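PDB 3O0Y: lipoprotein from Colwellia psychrerythraea, which is a putative lipoprotein of unknown function, possibly related to zinc metallopeptidases. Local coordinates for residues E322-Q327 and G493-L498; V223-I228 and S241-V246; A110-Y115 and I463-A468; A354-L359 and I419-M424; F136-I141 and Q201-Y206. All blocks are in the same frame, centred on the assembly; numbering follows the deposited sequence.

Interaction 1 (E322-Q327 and G493-L498); sequences EILLAQ and GDLGRL
I323 and L495 face each other across two helices, each pointing its side chain at the other, and the contact they head is almost wholly apolar. The two side chains lie alongside each other, running opposite ways, with I323 CG2 resting 3.7 Å from L495 CG. I323 CG1 stands beside the backbone N (chi1 -61°), which leaves CG2 anti to that N, for L495, and carries CD1 to L498 and D494. I323 CD1 meets L498 CD1 at 3.5 Å, closer than usual for two methyls, and passes D494 OD2 at 3.7 Å without any polar bond. Beside this pair, L324 CD2 reaches L495 CD1 at 3.6 Å; L324 also packs on V334, R337 and L341 of helix 334-342.

The charged pair, a salt bridge, lies within 493-498: R497 takes D494 side-on, its NE (2.9 Å) and NH2 (2.8 Å) both donating to D494 OD1 nearly in the guanidinium plane. This leaves the carboxylate with OD2 turned toward I323. R497 NH1 bonds a tris molecule, probably from the crystallisation liquor, and L498 also lies close to it.

The axes of the two short helical segments approach to 10.8 Å, with 157° between their directions, an antiparallel helix pair that packs the end of helix 302-326 against the start of helix 491-515 in this largely helical fold.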
# COMPACT_ATOMS: atom_id res chain seq x y z
N GLU A 322 29.67 3.58 -11.87
CA GLU A 322 30.22 3.30 -13.17
C GLU A 322 29.51 4.01 -14.33
O GLU A 322 30.12 4.55 -15.26
CB GLU A 322 30.20 1.81 -13.50
CG GLU A 322 31.05 0.97 -12.63
CD GLU A 322 32.51 1.25 -12.66
OE1 GLU A 322 33.03 1.83 -13.63
OE2 GLU A 322 33.17 0.79 -11.69
N ILE A 323 28.19 4.02 -14.24
CA ILE A 323 27.40 4.69 -15.25
C ILE A 323 27.65 6.18 -15.20
O ILE A 323 27.79 6.82 -16.24
CB ILE A 323 25.93 4.29 -15.10
CG1 ILE A 323 25.74 2.78 -15.27
CG2 ILE A 323 24.97 5.15 -15.94
CD1 ILE A 323 24.39 2.29 -14.77
N LEU A 324 27.65 6.76 -13.98
CA LEU A 324 27.96 8.16 -13.79
C LEU A 324 29.30 8.58 -14.38
O LEU A 324 29.39 9.58 -15.08
CB LEU A 324 27.84 8.59 -12.30
CG LEU A 324 26.40 8.73 -11.80
CD1 LEU A 324 26.37 8.53 -10.30
CD2 LEU A 324 25.75 10.09 -12.26
N LEU A 325 30.35 7.82 -14.08
CA LEU A 325 31.65 8.11 -14.58
C LEU A 325 31.63 8.17 -16.10
O LEU A 325 32.22 9.09 -16.70
CB LEU A 325 32.65 6.99 -14.18
CG LEU A 325 33.06 7.04 -12.72
CD1 LEU A 325 33.96 5.84 -12.41
CD2 LEU A 325 33.79 8.26 -12.37
N ALA A 326 30.91 7.23 -16.73
CA ALA A 326 30.88 7.14 -18.15
C ALA A 326 30.18 8.36 -18.79
O ALA A 326 30.39 8.67 -19.98
CB ALA A 326 30.21 5.82 -18.63
N GLN A 327 29.31 9.00 -18.04
CA GLN A 327 28.65 10.25 -18.47
C GLN A 327 29.44 11.49 -18.13
O GLN A 327 29.01 12.60 -18.47
CB GLN A 327 27.25 10.37 -17.85
CG GLN A 327 26.26 9.31 -18.31
CD GLN A 327 26.18 9.25 -19.80
OE1 GLN A 327 25.94 10.27 -20.45
NE2 GLN A 327 26.26 8.07 -20.31
N GLY A 493 17.81 7.87 -17.38
CA GLY A 493 16.65 7.11 -16.88
C GLY A 493 17.05 5.84 -16.18
O GLY A 493 16.45 5.43 -15.20
N ASP A 494 18.10 5.18 -16.69
CA ASP A 494 18.63 4.00 -16.04
C ASP A 494 19.14 4.32 -14.67
O ASP A 494 18.88 3.61 -13.71
CB ASP A 494 19.74 3.39 -16.92
CG ASP A 494 20.13 1.99 -16.50
OD1 ASP A 494 19.30 1.24 -15.94
OD2 ASP A 494 21.32 1.60 -16.80
N LEU A 495 19.85 5.41 -14.54
CA LEU A 495 20.21 5.88 -13.19
C LEU A 495 19.06 6.16 -12.28
O LEU A 495 19.15 5.86 -11.07
CB LEU A 495 21.12 7.11 -13.29
CG LEU A 495 22.56 6.94 -13.77
CD1 LEU A 495 23.25 8.28 -14.13
CD2 LEU A 495 23.40 6.19 -12.65
N GLY A 496 17.97 6.67 -12.83
CA GLY A 496 16.76 6.82 -12.05
C GLY A 496 16.18 5.47 -11.55
O GLY A 496 15.75 5.37 -10.39
N ARG A 497 16.19 4.46 -12.42
CA ARG A 497 15.81 3.14 -12.02
C ARG A 497 16.69 2.61 -10.91
O ARG A 497 16.17 2.12 -9.90
CB ARG A 497 15.87 2.15 -13.16
CG ARG A 497 15.67 0.72 -12.80
CD ARG A 497 15.92 -0.15 -14.06
NE ARG A 497 17.33 -0.20 -14.43
CZ ARG A 497 18.20 -1.15 -14.08
NH1 ARG A 497 17.88 -2.12 -13.31
NH2 ARG A 497 19.40 -1.22 -14.64
N LEU A 498 18.00 2.78 -11.09
CA LEU A 498 18.94 2.25 -10.08
C LEU A 498 18.81 3.06 -8.78
O LEU A 498 18.90 2.46 -7.70
CB LEU A 498 20.36 2.25 -10.62
CG LEU A 498 20.58 1.22 -11.75
CD1 LEU A 498 21.89 1.60 -12.49
CD2 LEU A 498 20.66 -0.15 -11.13

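Interaction 2 (V223-I228 and S241-V246)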
# COMPACT_ATOMS: atom_id res chain seq x y z
N VAL A 223 -16.42 17.63 -2.91
CA VAL A 223 -16.53 16.42 -3.68
C VAL A 223 -17.97 16.08 -3.94
O VAL A 223 -18.35 15.72 -5.03
CB VAL A 223 -15.85 15.24 -2.92
CG1 VAL A 223 -16.22 13.92 -3.63
CG2 VAL A 223 -14.29 15.55 -2.85
N PHE A 224 -18.80 16.15 -2.91
CA PHE A 224 -20.18 15.86 -3.09
C PHE A 224 -20.80 16.84 -4.13
O PHE A 224 -21.56 16.41 -5.03
CB PHE A 224 -20.92 15.96 -1.78
CG PHE A 224 -22.34 15.53 -1.89
CD1 PHE A 224 -22.69 14.23 -1.75
CD2 PHE A 224 -23.33 16.46 -2.16
CE1 PHE A 224 -24.05 13.83 -1.83
CE2 PHE A 224 -24.67 16.09 -2.26
CZ PHE A 224 -25.03 14.79 -2.12
N ARG A 225 -20.43 18.12 -4.07
CA ARG A 225 -21.01 19.07 -5.04
C ARG A 225 -20.62 18.68 -6.46
O ARG A 225 -21.42 18.80 -7.37
CB ARG A 225 -20.53 20.50 -4.78
CG ARG A 225 -21.03 21.19 -3.59
CD ARG A 225 -20.38 22.63 -3.43
NE ARG A 225 -21.14 23.44 -2.50
CZ ARG A 225 -20.68 23.91 -1.35
NH1 ARG A 225 -19.39 23.73 -0.97
NH2 ARG A 225 -21.50 24.63 -0.59
N GLU A 226 -19.37 18.30 -6.68
CA GLU A 226 -18.91 17.99 -8.01
C GLU A 226 -19.57 16.74 -8.58
O GLU A 226 -20.00 16.72 -9.74
CB GLU A 226 -17.39 17.84 -8.08
CG GLU A 226 -16.98 17.26 -9.48
CD GLU A 226 -15.51 17.47 -9.92
OE1 GLU A 226 -14.71 18.10 -9.16
OE2 GLU A 226 -15.18 16.99 -11.04
N LYS A 227 -19.74 15.72 -7.75
CA LYS A 227 -20.39 14.48 -8.18
C LYS A 227 -21.91 14.62 -8.33
O LYS A 227 -22.46 14.20 -9.36
CB LYS A 227 -20.00 13.36 -7.22
CG LYS A 227 -18.52 13.07 -7.35
CD LYS A 227 -18.07 11.76 -6.66
CE LYS A 227 -16.53 11.56 -6.73
NZ LYS A 227 -16.06 10.23 -6.16
N ILE A 228 -22.57 15.26 -7.38
CA ILE A 228 -24.03 15.32 -7.44
C ILE A 228 -24.51 16.19 -8.63
O ILE A 228 -25.57 15.95 -9.17
CB ILE A 228 -24.61 15.80 -6.11
CG1 ILE A 228 -26.05 15.33 -5.94
CG2 ILE A 228 -24.58 17.38 -5.96
CD1 ILE A 228 -26.28 13.79 -5.77
N SER A 241 -30.73 20.62 -1.80
CA SER A 241 -31.14 20.08 -0.51
C SER A 241 -30.17 19.01 0.00
O SER A 241 -29.85 18.96 1.20
CB SER A 241 -32.51 19.42 -0.61
OG SER A 241 -32.85 18.76 0.62
N LEU A 242 -29.72 18.16 -0.90
CA LEU A 242 -28.72 17.13 -0.46
C LEU A 242 -27.37 17.77 -0.03
O LEU A 242 -26.80 17.38 0.99
CB LEU A 242 -28.56 16.09 -1.55
CG LEU A 242 -29.75 15.16 -1.81
CD1 LEU A 242 -29.68 14.52 -3.21
CD2 LEU A 242 -29.85 14.10 -0.78
N ILE A 243 -26.91 18.79 -0.74
CA ILE A 243 -25.68 19.48 -0.39
C ILE A 243 -25.82 20.11 1.00
O ILE A 243 -24.91 20.00 1.84
CB ILE A 243 -25.33 20.54 -1.47
CG1 ILE A 243 -24.95 19.85 -2.77
CG2 ILE A 243 -24.22 21.47 -1.02
CD1 ILE A 243 -24.99 20.78 -3.92
N THR A 244 -26.96 20.72 1.29
CA THR A 244 -27.22 21.25 2.62
C THR A 244 -27.16 20.20 3.70
O THR A 244 -26.64 20.46 4.81
CB THR A 244 -28.60 21.98 2.67
OG1 THR A 244 -28.56 23.00 1.66
CG2 THR A 244 -28.87 22.57 4.08
N GLN A 245 -27.70 19.02 3.40
CA GLN A 245 -27.66 17.89 4.32
C GLN A 245 -26.23 17.41 4.59
O GLN A 245 -25.86 17.12 5.74
CB GLN A 245 -28.51 16.75 3.79
CG GLN A 245 -30.00 16.99 3.92
CD GLN A 245 -30.79 15.86 3.32
OE1 GLN A 245 -30.74 14.72 3.81
NE2 GLN A 245 -31.56 16.16 2.26
N VAL A 246 -25.40 17.44 3.57
CA VAL A 246 -24.00 17.07 3.69
C VAL A 246 -23.28 18.09 4.53
O VAL A 246 -22.61 17.71 5.46
CB VAL A 246 -23.28 16.92 2.32
CG1 VAL A 246 -21.72 16.80 2.53
CG2 VAL A 246 -23.85 15.63 1.61
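The F224 ring takes V246 CG2 squarely over one face, 3.6 Å from the ring centroid and 4° off the normal, a CH-pi contact. At its edge, near the ring plane, I243 CG1 lies 3.8 Å from F224 CE2, and L242 CB sits 3.8 Å from F224 CZ. CG of F224 is anti to the backbone N (chi1 -174°), which carries the ring across the gap between the helices and in among these three aliphatic side chains. The R225 guanidinium is approached obliquely by I243 CG2, 3.9 Å from R225 NE; its NH1 end is held by E216 O. One turn on, I228 CG2 meets I243 CD1 at 4.0 Å, so that I243 is touched by F224, R225 and I228 together. Replacing F224 by an alanine would probably open a gap beneath V246 CG2 and strip L242 and I243 of the ring edge they lean on. Y167, whose ring also meets that of F224, and A164 extend the cluster onto helix 161-172. The antiparallel helices 219-228 and 236-268 are thus joined as a helical hairpin by dispersion and CH-pi contacts, with R225 lending its aliphatic chain to the seam while its charged end finds a partner beyond it.

Interaction 3 (A110-Y115 and I463-A468)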
# COMPACT_ATOMS: atom_id res chain seq x y z
N ALA A 110 -5.39 -20.08 5.31
CA ALA A 110 -5.01 -20.15 6.76
C ALA A 110 -4.06 -18.98 7.08
O ALA A 110 -4.18 -18.32 8.11
CB ALA A 110 -4.35 -21.53 7.13
N GLY A 111 -3.13 -18.71 6.16
CA GLY A 111 -2.15 -17.60 6.37
C GLY A 111 -2.82 -16.24 6.36
O GLY A 111 -2.48 -15.40 7.15
N LEU A 112 -3.73 -16.01 5.41
CA LEU A 112 -4.38 -14.73 5.30
C LEU A 112 -5.29 -14.44 6.46
O LEU A 112 -5.33 -13.34 6.98
CB LEU A 112 -5.15 -14.57 3.99
CG LEU A 112 -4.49 -14.20 2.74
CD1 LEU A 112 -5.48 -14.25 1.57
CD2 LEU A 112 -3.89 -12.79 2.95
N THR A 113 -6.04 -15.47 6.94
CA THR A 113 -6.91 -15.25 8.06
C THR A 113 -6.07 -14.96 9.33
O THR A 113 -6.43 -14.15 10.20
CB THR A 113 -7.91 -16.38 8.24
OG1 THR A 113 -7.25 -17.66 8.24
CG2 THR A 113 -9.00 -16.33 7.14
N ARG A 114 -4.92 -15.62 9.45
CA ARG A 114 -3.98 -15.29 10.55
C ARG A 114 -3.37 -13.87 10.39
O ARG A 114 -3.22 -13.15 11.36
CB ARG A 114 -2.85 -16.30 10.65
CG ARG A 114 -1.63 -15.93 11.48
CD ARG A 114 -1.87 -15.62 12.96
NE ARG A 114 -0.60 -15.22 13.58
CZ ARG A 114 -0.02 -14.03 13.43
NH1 ARG A 114 -0.64 -13.06 12.71
NH2 ARG A 114 1.16 -13.84 13.97
N TYR A 115 -3.11 -13.46 9.16
CA TYR A 115 -2.58 -12.14 8.90
C TYR A 115 -3.60 -11.10 9.36
O TYR A 115 -3.25 -10.16 10.06
CB TYR A 115 -2.37 -11.98 7.41
CG TYR A 115 -1.94 -10.63 6.92
CD1 TYR A 115 -0.65 -10.18 7.11
CD2 TYR A 115 -2.81 -9.81 6.18
CE1 TYR A 115 -0.21 -9.00 6.57
CE2 TYR A 115 -2.36 -8.63 5.62
CZ TYR A 115 -1.07 -8.22 5.83
OH TYR A 115 -0.61 -7.08 5.27
N ILE A 463 -7.56 -10.64 -3.89
CA ILE A 463 -7.12 -9.33 -3.39
C ILE A 463 -6.07 -9.42 -2.28
O ILE A 463 -5.86 -8.46 -1.52
CB ILE A 463 -8.30 -8.53 -2.84
CG1 ILE A 463 -9.05 -9.32 -1.77
CG2 ILE A 463 -9.32 -8.25 -3.99
CD1 ILE A 463 -9.91 -8.40 -0.78
N ALA A 464 -5.42 -10.58 -2.16
CA ALA A 464 -4.56 -10.89 -1.01
C ALA A 464 -3.46 -9.83 -0.95
O ALA A 464 -2.76 -9.65 -1.94
CB ALA A 464 -3.90 -12.31 -1.25
N PRO A 465 -3.27 -9.16 0.20
CA PRO A 465 -2.30 -8.07 0.28
C PRO A 465 -1.00 -8.57 0.91
O PRO A 465 -0.80 -8.27 2.15
CB PRO A 465 -2.88 -7.14 1.33
CG PRO A 465 -3.73 -7.98 2.14
CD PRO A 465 -4.13 -9.20 1.39
N TYR A 466 -0.37 -9.56 0.33
CA TYR A 466 0.97 -10.01 0.66
C TYR A 466 2.01 -8.91 0.27
O TYR A 466 2.39 -8.77 -0.89
CB TYR A 466 1.26 -11.31 -0.07
CG TYR A 466 0.60 -12.48 0.58
CD1 TYR A 466 1.07 -12.94 1.82
CD2 TYR A 466 -0.51 -13.10 0.02
CE1 TYR A 466 0.41 -13.99 2.48
CE2 TYR A 466 -1.13 -14.14 0.70
CZ TYR A 466 -0.67 -14.58 1.87
OH TYR A 466 -1.29 -15.67 2.51
N ASN A 467 2.48 -8.19 1.23
CA ASN A 467 3.37 -7.04 0.98
C ASN A 467 4.66 -7.41 0.24
O ASN A 467 5.09 -6.68 -0.65
CB ASN A 467 3.69 -6.39 2.36
CG ASN A 467 4.39 -5.09 2.27
OD1 ASN A 467 3.85 -4.11 1.76
ND2 ASN A 467 5.58 -5.02 2.85
N ALA A 468 5.33 -8.51 0.64
CA ALA A 468 6.60 -8.88 0.04
C ALA A 468 6.38 -9.29 -1.41
O ALA A 468 7.10 -8.86 -2.29
CB ALA A 468 7.30 -9.96 0.84
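L112 is met by A464, P465 and Y466 in turn. Its CD1 touches A464 CB at 3.8 Å, its CD2 lies 3.9 Å from P465 CD, and its CG comes within 3.5 Å of Y466 OH. The Y466 ring meets L112 CD2 obliquely, with Y466 CE2 3.8 Å from it. Although the CB of Y466 starts off away from helix 100-117, its CG stands beside the backbone N (chi1 -78°) and the long ring swings back, bringing the hydroxyl over L112 and close to G111. One turn further on, Y115 CE2 packs 3.8 Å from P465 CG, while Y115 OH is hydrogen-bonded to W130 O. In the next shell, Y466 is the N-cap residue of helix 467-483 and its O accepts from T470 OG1; N467 ND2 reaches L295 O and Q552 O. These bonds probably help to hold the backbone just after the proline. With a serine in place of Y466, L112 is likely to lose the aromatic cover over CG and CD2, leaving a gap beside it. The seam between helix 100-117 and the loop 463-466 therefore depends on shape and apolar contact, with the Y115 hydroxyl bonded to W130 O and the Y466 hydroxyl resting against L112 CG.

Interaction 4 (A354-L359 and I419-M424)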
# COMPACT_ATOMS: atom_id res chain seq x y z
N ALA A 354 1.81 23.85 -18.95
CA ALA A 354 2.37 23.12 -20.09
C ALA A 354 3.37 22.08 -19.58
O ALA A 354 3.52 21.00 -20.15
CB ALA A 354 3.06 24.04 -21.06
N GLY A 355 4.10 22.41 -18.53
CA GLY A 355 5.12 21.47 -18.04
C GLY A 355 4.42 20.26 -17.43
O GLY A 355 4.87 19.11 -17.55
N ARG A 356 3.34 20.50 -16.68
CA ARG A 356 2.59 19.40 -16.14
C ARG A 356 1.92 18.57 -17.25
O ARG A 356 1.83 17.34 -17.14
CB ARG A 356 1.64 19.88 -15.05
CG ARG A 356 2.36 20.23 -13.80
CD ARG A 356 1.45 20.99 -12.81
NE ARG A 356 2.22 21.23 -11.58
CZ ARG A 356 3.07 22.22 -11.39
NH1 ARG A 356 3.73 22.32 -10.24
NH2 ARG A 356 3.22 23.16 -12.29
N GLU A 357 1.41 19.22 -18.30
CA GLU A 357 0.93 18.48 -19.45
C GLU A 357 1.96 17.61 -20.12
O GLU A 357 1.64 16.47 -20.60
CB GLU A 357 0.32 19.46 -20.52
CG GLU A 357 -1.02 20.09 -20.08
CD GLU A 357 -1.51 21.24 -20.98
OE1 GLU A 357 -0.70 21.86 -21.73
OE2 GLU A 357 -2.76 21.56 -20.85
N GLU A 358 3.18 18.11 -20.18
CA GLU A 358 4.29 17.35 -20.75
C GLU A 358 4.58 16.12 -19.91
O GLU A 358 4.74 15.02 -20.43
CB GLU A 358 5.55 18.21 -20.90
CG GLU A 358 6.64 17.46 -21.73
CD GLU A 358 7.97 18.19 -21.84
OE1 GLU A 358 8.09 19.30 -21.35
OE2 GLU A 358 8.92 17.57 -22.34
N LEU A 359 4.66 16.28 -18.59
CA LEU A 359 4.86 15.18 -17.72
C LEU A 359 3.79 14.11 -17.92
O LEU A 359 4.08 12.92 -18.07
CB LEU A 359 4.93 15.68 -16.27
CG LEU A 359 5.33 14.74 -15.18
CD1 LEU A 359 5.63 15.55 -13.81
CD2 LEU A 359 4.26 13.66 -14.97
N ILE A 419 -0.22 10.39 -9.81
CA ILE A 419 1.04 11.14 -9.84
C ILE A 419 0.93 12.47 -9.11
O ILE A 419 -0.06 13.17 -9.26
CB ILE A 419 1.50 11.32 -11.34
CG1 ILE A 419 2.86 11.96 -11.39
CG2 ILE A 419 0.47 12.08 -12.13
CD1 ILE A 419 4.01 11.06 -10.95
N ASN A 420 1.95 12.83 -8.29
CA ASN A 420 1.95 14.10 -7.56
C ASN A 420 2.61 15.20 -8.38
O ASN A 420 3.82 15.11 -8.67
CB ASN A 420 2.74 13.94 -6.28
CG ASN A 420 2.47 15.02 -5.31
OD1 ASN A 420 2.38 16.19 -5.67
ND2 ASN A 420 2.32 14.66 -4.04
N LEU A 421 1.81 16.15 -8.86
CA LEU A 421 2.34 17.26 -9.65
C LEU A 421 2.64 18.53 -8.84
O LEU A 421 2.84 19.62 -9.44
CB LEU A 421 1.39 17.52 -10.78
CG LEU A 421 0.92 16.40 -11.70
CD1 LEU A 421 -0.10 16.94 -12.68
CD2 LEU A 421 2.19 15.81 -12.34
N ARG A 422 2.72 18.40 -7.51
CA ARG A 422 2.93 19.63 -6.72
C ARG A 422 4.22 20.37 -7.07
O ARG A 422 4.20 21.62 -7.25
CB ARG A 422 2.98 19.33 -5.24
CG ARG A 422 3.10 20.55 -4.30
CD ARG A 422 3.25 20.18 -2.80
NE ARG A 422 4.66 19.95 -2.42
CZ ARG A 422 5.25 18.76 -2.20
NH1 ARG A 422 4.60 17.59 -2.24
NH2 ARG A 422 6.54 18.75 -1.89
N ASP A 423 5.33 19.62 -7.16
CA ASP A 423 6.65 20.24 -7.29
C ASP A 423 7.43 19.57 -8.44
O ASP A 423 7.73 18.36 -8.37
CB ASP A 423 7.40 19.95 -6.00
CG ASP A 423 8.80 20.61 -5.98
OD1 ASP A 423 9.17 21.33 -6.97
OD2 ASP A 423 9.52 20.36 -4.96
N MET A 424 7.77 20.36 -9.45
CA MET A 424 8.46 19.79 -10.61
C MET A 424 9.88 19.30 -10.18
O MET A 424 10.43 18.36 -10.75
CB MET A 424 8.45 20.72 -11.83
CG MET A 424 7.06 20.83 -12.62
SD MET A 424 6.27 19.30 -13.13
CE MET A 424 5.36 18.85 -11.57
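The first turns of helix 353-373 are tied to the loop that leaves strand 416-419 by R356, which hydrogen-bonds L421 O. R356 holds L421 O side-on with two nitrogens: NE at 2.7 Å (N-H...O angle 148°) and NH1 at 3.0 Å. NH1 comes nearly in line with the carbonyl bond, whereas NE is tilted from its plane. A weak third bond runs from R356 NH1 to R422 O at 3.1 Å, and NH2 is paired with D351 in a salt bridge, so three nitrogens all have work, which is likely to limit rotation of the flat group. The chain is extended from CG to NE, which lets it cross the gap from the helix and pass L421 CB on the way.

The loop itself is shaped by an Asx turn, N420 OD1 accepting from R422 N at 2.9 Å, while N420 ND2 is held by Q396 O and P400 O; the turn probably helps to orient the L421 carbonyl toward the arginine. Below these polar bonds lies an apolar layer. L359 CD1 meets L421 CD2 at 3.7 Å, and L359 also touches L432 on helix 432-439, joining the loop to both helices. M424, bent at both chi2 and chi3, doubles back to put its sulfur 3.9 Å from L359 CD1 and its CE over one face of the R356 guanidinium, 3.9 Å from R356 NE.

Interaction 5 (F136-I141 and Q201-Y206)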
# COMPACT_ATOMS: atom_id res chain seq x y z
N PHE A 136 -0.57 1.75 15.43
CA PHE A 136 -1.04 3.06 15.94
C PHE A 136 -2.35 3.47 15.26
O PHE A 136 -2.34 3.85 14.05
CB PHE A 136 0.04 4.09 15.76
CG PHE A 136 1.36 3.69 16.40
CD1 PHE A 136 1.44 3.34 17.74
CD2 PHE A 136 2.51 3.61 15.65
CE1 PHE A 136 2.63 2.92 18.29
CE2 PHE A 136 3.72 3.17 16.21
CZ PHE A 136 3.77 2.83 17.53
N ILE A 137 -3.45 3.32 15.99
CA ILE A 137 -4.78 3.53 15.38
C ILE A 137 -4.92 4.96 14.88
O ILE A 137 -5.60 5.19 13.89
CB ILE A 137 -5.92 3.05 16.29
CG1 ILE A 137 -7.23 2.98 15.54
CG2 ILE A 137 -5.96 3.93 17.63
CD1 ILE A 137 -8.33 2.20 16.27
N VAL A 138 -4.29 5.91 15.57
CA VAL A 138 -4.21 7.28 15.10
C VAL A 138 -2.73 7.59 14.85
O VAL A 138 -1.87 7.45 15.69
CB VAL A 138 -4.80 8.27 16.13
CG1 VAL A 138 -4.60 9.75 15.67
CG2 VAL A 138 -6.30 7.91 16.50
N ASN A 139 -2.43 7.97 13.61
CA ASN A 139 -1.08 8.24 13.19
C ASN A 139 -1.13 9.27 12.04
O ASN A 139 -2.19 9.78 11.71
CB ASN A 139 -0.35 6.94 12.81
CG ASN A 139 -0.87 6.29 11.53
OD1 ASN A 139 -0.70 6.86 10.46
ND2 ASN A 139 -1.50 5.12 11.63
N GLN A 140 0.02 9.68 11.56
CA GLN A 140 0.11 10.74 10.56
C GLN A 140 -0.14 10.36 9.10
O GLN A 140 -0.24 11.23 8.29
CB GLN A 140 1.51 11.41 10.70
CG GLN A 140 2.65 10.83 9.82
CD GLN A 140 3.19 9.44 10.28
OE1 GLN A 140 2.73 8.86 11.27
NE2 GLN A 140 4.12 8.89 9.50
N ILE A 141 -0.10 9.09 8.76
CA ILE A 141 -0.06 8.62 7.40
C ILE A 141 -1.32 7.85 7.00
O ILE A 141 -1.77 8.01 5.89
CB ILE A 141 1.24 7.85 7.06
CG1 ILE A 141 1.32 7.39 5.61
CG2 ILE A 141 1.47 6.62 7.99
CD1 ILE A 141 2.77 6.98 5.16
N GLN A 201 2.46 13.79 17.07
CA GLN A 201 2.44 15.18 16.64
C GLN A 201 2.01 15.24 15.19
O GLN A 201 1.31 16.17 14.79
CB GLN A 201 3.82 15.81 16.79
CG GLN A 201 4.26 16.03 18.23
CD GLN A 201 5.71 16.46 18.39
OE1 GLN A 201 6.63 15.97 17.69
NE2 GLN A 201 5.94 17.35 19.37
N GLY A 202 2.46 14.27 14.37
CA GLY A 202 2.07 14.28 12.98
C GLY A 202 0.57 13.98 12.82
O GLY A 202 -0.13 14.64 12.01
N ALA A 203 0.05 13.06 13.66
CA ALA A 203 -1.40 12.77 13.69
C ALA A 203 -2.20 14.04 14.09
O ALA A 203 -3.23 14.39 13.49
CB ALA A 203 -1.73 11.67 14.61
N ILE A 204 -1.76 14.72 15.13
CA ILE A 204 -2.42 15.95 15.56
C ILE A 204 -2.48 16.99 14.46
O ILE A 204 -3.52 17.64 14.25
CB ILE A 204 -1.75 16.46 16.86
CG1 ILE A 204 -2.13 15.53 17.98
CG2 ILE A 204 -2.16 17.93 17.27
CD1 ILE A 204 -1.17 15.60 19.21
N LYS A 205 -1.38 17.15 13.74
CA LYS A 205 -1.30 18.15 12.71
C LYS A 205 -2.34 17.81 11.65
O LYS A 205 -3.02 18.71 11.12
CB LYS A 205 0.09 18.21 12.09
CG LYS A 205 0.14 19.03 10.78
CD LYS A 205 1.60 19.29 10.34
CE LYS A 205 1.69 19.76 8.88
NZ LYS A 205 3.07 19.49 8.33
N TYR A 206 -2.46 16.53 11.32
CA TYR A 206 -3.47 16.09 10.33
C TYR A 206 -4.88 16.40 10.81
O TYR A 206 -5.70 16.96 10.09
CB TYR A 206 -3.34 14.58 10.06
CG TYR A 206 -4.57 14.06 9.31
CD1 TYR A 206 -4.70 14.25 7.95
CD2 TYR A 206 -5.62 13.45 10.00
CE1 TYR A 206 -5.86 13.81 7.27
CE2 TYR A 206 -6.76 13.00 9.32
CZ TYR A 206 -6.87 13.22 7.97
OH TYR A 206 -8.03 12.75 7.32
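The van der Waals contacts gather round A203 and G202, where helix 197-210 is pressed almost onto the loop 136-141. V138 CG1 meets the methyl of A203, CB, at 3.6 Å, and A203 CB also lies 3.5 Å from N139 O. Q140 lays its CB against the helix backbone, 3.5 Å from G202 C and 3.7 Å from A203 N. The CA atoms of Q140 and A203 are only 4.0 Å apart, so the two backbones come closer than bulky side chains would permit. G202 makes this possible: a CB on it would collide with Q140 CB. The Q140 chain, with chi1 at 92° away from a staggered position, turns its amide away from the helix to a weak bond with E544 O.

Two hydrogen bonds shape the loop from within. N139 OD1 accepts from I141 N at 2.9 Å (156°), an Asx turn, and also takes N142 N; N139 ND2 gives to F136 O at 2.9 Å, nearly straight at 164°. The asparagine thus bonds toward both ends of 136-141 and bends it, its CB directed away from the helix.

Small residues on the helix face and a self-bonded loop on the other side imply a contact set by fit: the N139 amide is bonded within the loop, so backbone and aliphatic atoms make the contact with the helix.

In the fold
From the N terminus, interaction 3 opens on helix 100-117 and closes only at 463-468, spanning more than half of the chain. Within this long loop, interaction 5 closes 136-141 on 201-206, and interaction 2 then closes a short hairpin between 223-228 and 241-246; their nearest atoms are about 12 Å apart. Interaction 1 opens at 322-327 inside the span of interaction 3 but closes at 493-498, beyond its end, so the two cross. Interaction 4 is nested in both. Interactions 3 and 4 lie on opposite sides of the chain's centre. Together they join the helical N-terminal part, the short strands and the helices from 467 onward.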